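Local coordinates for Cgl0159-like domain-containing protein (PDB 3FOK) that is of unknown function but belongs to a family of the TIM-barrel clan, so that an enzymatic role is plausible though unproven, at residues G131-V134 with S135-V138; A159-L162 with E163-H167. All blocks are in the same frame, centred on the assembly; numbering follows the deposited sequence.

Contact 1: G131-V134 with S135-V138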
# COMPACT_ATOMS: atom_id res chain seq x y z
N GLY A 131 -16.74 -7.77 -0.78
CA GLY A 131 -17.96 -8.07 -0.04
C GLY A 131 -17.79 -8.26 1.45
O GLY A 131 -17.29 -7.38 2.15
N TYR A 132 -18.21 -9.42 1.94
CA TYR A 132 -18.10 -9.75 3.35
C TYR A 132 -16.64 -9.85 3.77
O TYR A 132 -15.78 -10.25 2.98
CB TYR A 132 -18.76 -11.10 3.64
CG TYR A 132 -20.23 -11.08 3.96
CD1 TYR A 132 -20.71 -10.52 5.14
CD2 TYR A 132 -21.16 -11.66 3.09
CE1 TYR A 132 -22.07 -10.54 5.46
CE2 TYR A 132 -22.51 -11.69 3.40
CZ TYR A 132 -22.96 -11.13 4.58
OH TYR A 132 -24.30 -11.17 4.89
N ASN A 133 -16.36 -9.49 5.01
CA ASN A 133 -15.03 -9.66 5.57
C ASN A 133 -15.30 -10.36 6.90
O ASN A 133 -16.43 -10.34 7.39
CB ASN A 133 -14.28 -8.32 5.77
CG ASN A 133 -15.05 -7.31 6.58
OD1 ASN A 133 -15.94 -7.64 7.35
ND2 ASN A 133 -14.68 -6.04 6.42
N VAL A 134 -14.28 -11.01 7.46
CA VAL A 134 -14.47 -11.74 8.70
C VAL A 134 -15.11 -10.91 9.81
O VAL A 134 -16.00 -11.39 10.52
CB VAL A 134 -13.13 -12.32 9.19
CG1 VAL A 134 -13.31 -12.95 10.56
CG2 VAL A 134 -12.63 -13.35 8.19
N SER A 135 -14.67 -9.67 9.95
CA SER A 135 -15.21 -8.79 10.97
C SER A 135 -16.74 -8.71 10.95
O SER A 135 -17.39 -8.94 11.97
CB SER A 135 -14.63 -7.38 10.81
OG SER A 135 -15.36 -6.44 11.58
N SER A 136 -17.30 -8.40 9.79
CA SER A 136 -18.75 -8.28 9.67
C SER A 136 -19.47 -9.62 9.78
O SER A 136 -20.61 -9.67 10.23
CB SER A 136 -19.13 -7.61 8.34
OG SER A 136 -18.92 -8.50 7.25
N MSE A 137 -18.82 -10.69 9.37
CA MSE A 137 -19.43 -12.01 9.45
C MSE A 137 -19.53 -12.44 10.90
O MSE A 137 -20.57 -12.94 11.35
CB MSE A 137 -18.63 -13.02 8.64
CG MSE A 137 -18.58 -12.69 7.16
SE MSE A 137 -17.93 -14.16 6.07
CE MSE A 137 -19.61 -14.76 5.41
N VAL A 138 -18.44 -12.26 11.65
CA VAL A 138 -18.44 -12.61 13.05
C VAL A 138 -19.51 -11.81 13.79
O VAL A 138 -20.28 -12.35 14.56
CB VAL A 138 -17.06 -12.34 13.70
CG1 VAL A 138 -17.15 -12.45 15.21
CG2 VAL A 138 -16.04 -13.32 13.16
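Tyr-132 lays one face of its ring under the methyl end of Met-137, a selenomethionine, whose CE stands 4.0 Å above the ring plane and offset toward the rim. The selenium is 5.1 Å from the Tyr-132 ring centroid and 39° off its normal, an oblique Met-aromatic contact. The chain of Met-137 crosses the tyrosine at about a right angle, with CG 3.7 Å from Tyr-132 CD1; its bend at chi3 (102°) folds CE back over the ring. At the ring edge, in plane, lies Ser-136 OG.

Asn-133 is the N-cap of the helix that follows. Its CG sits between the backbone N and the carbonyl carbon (chi1 54°), which carries OD1 round to accept the capping bond from Ser-136 N at 2.9 Å. The peptide oxygen works too, Asn-133 O taking the amide of Met-137 at 3.1 Å. Ser-136 OG lies 3.1 Å from both Asn-133 O and Asn-133 OD1. One residue on, Val-138 N bonds to Val-134 O in the first turn of the helix, and Val-134 CG1 meets Val-138 CG2 at 3.8 Å.

Backbone bonds from Gly-131 and Tyr-132 to Met-113 and Ser-112 tie the approach to the end of strand 108-112. Tyr-132 also packs on helix 92-100, while Val-134 leans on helix 158-174, placing the start of helix 134-140 between those two helices.

Contact 2: A159-L162 with E163-H167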
# COMPACT_ATOMS: atom_id res chain seq x y z
N ALA A 159 -1.42 -12.75 -8.60
CA ALA A 159 -0.54 -12.50 -7.46
C ALA A 159 -1.25 -11.83 -6.30
O ALA A 159 -1.33 -12.39 -5.21
CB ALA A 159 0.67 -11.68 -7.90
N PRO A 160 -1.78 -10.61 -6.49
CA PRO A 160 -2.45 -10.00 -5.34
C PRO A 160 -3.66 -10.79 -4.83
O PRO A 160 -4.03 -10.67 -3.66
CB PRO A 160 -2.82 -8.60 -5.85
CG PRO A 160 -2.90 -8.77 -7.34
CD PRO A 160 -1.74 -9.68 -7.64
N THR A 161 -4.27 -11.60 -5.70
CA THR A 161 -5.42 -12.39 -5.28
C THR A 161 -4.99 -13.53 -4.36
O THR A 161 -5.69 -13.87 -3.41
CB THR A 161 -6.19 -12.97 -6.49
OG1 THR A 161 -6.57 -11.90 -7.37
CG2 THR A 161 -7.44 -13.70 -6.03
N LEU A 162 -3.84 -14.12 -4.65
CA LEU A 162 -3.34 -15.21 -3.82
C LEU A 162 -3.04 -14.66 -2.43
O LEU A 162 -3.42 -15.26 -1.42
CB LEU A 162 -2.07 -15.81 -4.42
CG LEU A 162 -2.21 -16.57 -5.74
CD1 LEU A 162 -0.83 -16.95 -6.27
CD2 LEU A 162 -3.06 -17.81 -5.53
N GLU A 163 -2.39 -13.51 -2.38
CA GLU A 163 -2.03 -12.89 -1.11
C GLU A 163 -3.26 -12.44 -0.31
O GLU A 163 -3.31 -12.63 0.90
CB GLU A 163 -1.08 -11.71 -1.35
CG GLU A 163 -0.64 -11.00 -0.08
CD GLU A 163 0.56 -10.10 -0.29
OE1 GLU A 163 0.69 -9.51 -1.38
OE2 GLU A 163 1.39 -9.97 0.64
N ALA A 164 -4.24 -11.87 -0.99
CA ALA A 164 -5.45 -11.42 -0.31
C ALA A 164 -6.23 -12.61 0.22
O ALA A 164 -6.86 -12.53 1.29
CB ALA A 164 -6.32 -10.62 -1.26
N THR A 165 -6.20 -13.72 -0.52
CA THR A 165 -6.90 -14.93 -0.09
C THR A 165 -6.21 -15.47 1.16
O THR A 165 -6.88 -15.93 2.09
CB THR A 165 -6.88 -16.01 -1.19
OG1 THR A 165 -7.64 -15.56 -2.32
CG2 THR A 165 -7.48 -17.31 -0.67
N ALA A 166 -4.88 -15.42 1.17
CA ALA A 166 -4.12 -15.89 2.32
C ALA A 166 -4.51 -15.08 3.55
O ALA A 166 -4.69 -15.63 4.64
CB ALA A 166 -2.63 -15.76 2.06
N HIS A 167 -4.66 -13.77 3.37
CA HIS A 167 -5.04 -12.91 4.48
C HIS A 167 -6.45 -13.25 4.96
O HIS A 167 -6.71 -13.25 6.16
CB HIS A 167 -4.96 -11.44 4.05
CG HIS A 167 -3.56 -10.95 3.82
ND1 HIS A 167 -2.46 -11.77 3.94
CD2 HIS A 167 -3.08 -9.72 3.50
CE1 HIS A 167 -1.36 -11.07 3.69
NE2 HIS A 167 -1.71 -9.83 3.42
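The beta-alpha-beta unit made by strand 144-151, helix 158-174 and strand 179-189 supplies this contact, two successive turns near the beginning of its helix. Thr-165 turns back onto Thr-161: its OG1 donates to Thr-161 O at 2.8 Å, and its backbone N reaches the same oxygen at 2.9 Å. The two donors arrive from opposite faces of the carbonyl plane, so one acceptor is gripped twice. With OG1 anti to its own carbonyl carbon (chi1 -66°), the Thr-165 hydroxyl hangs over the preceding turn, where Thr-161 CG2 comes within 4.2 Å of it. Tyr-129 OH is a further partner of this hydroxyl.

The neighbouring i to i+4 bonds are regular, for instance Ala-164 N to Pro-160 O at 2.9 Å. Ala-164 CB rests 3.3 Å from that same Pro-160 O. Glu-163, its chain extended, points its carboxylate off the helix to form a salt bridge through OE1 with Arg-128 of a neighbouring subunit. The hydroxyl of Thr-161 has Met-125 O as its strongest polar partner.

On the inner side of the helix, Leu-162 packs on Ile-151 and Thr-165 on Thr-147 and Val-149, all three in strand 144-151.

Overall arrangement
Contacts 1 and 2 follow one another along the chain, on successive helices of the barrel: 131-138 opens helix 134-140, and 159-167 lies near the start of helix 158-174, with strand 144-151 between them. Their centres are about 17 Å apart and their nearest atoms about 6 Å, so they do not touch. Helix 158-174 nevertheless links them, for its later residues Glu-171 and Ala-172 meet Val-134. Both also border other copies of the protein, contact 1 one neighbouring subunit and contact 2 a different one. No ligand marks an active site, and neither contact can be assigned to one.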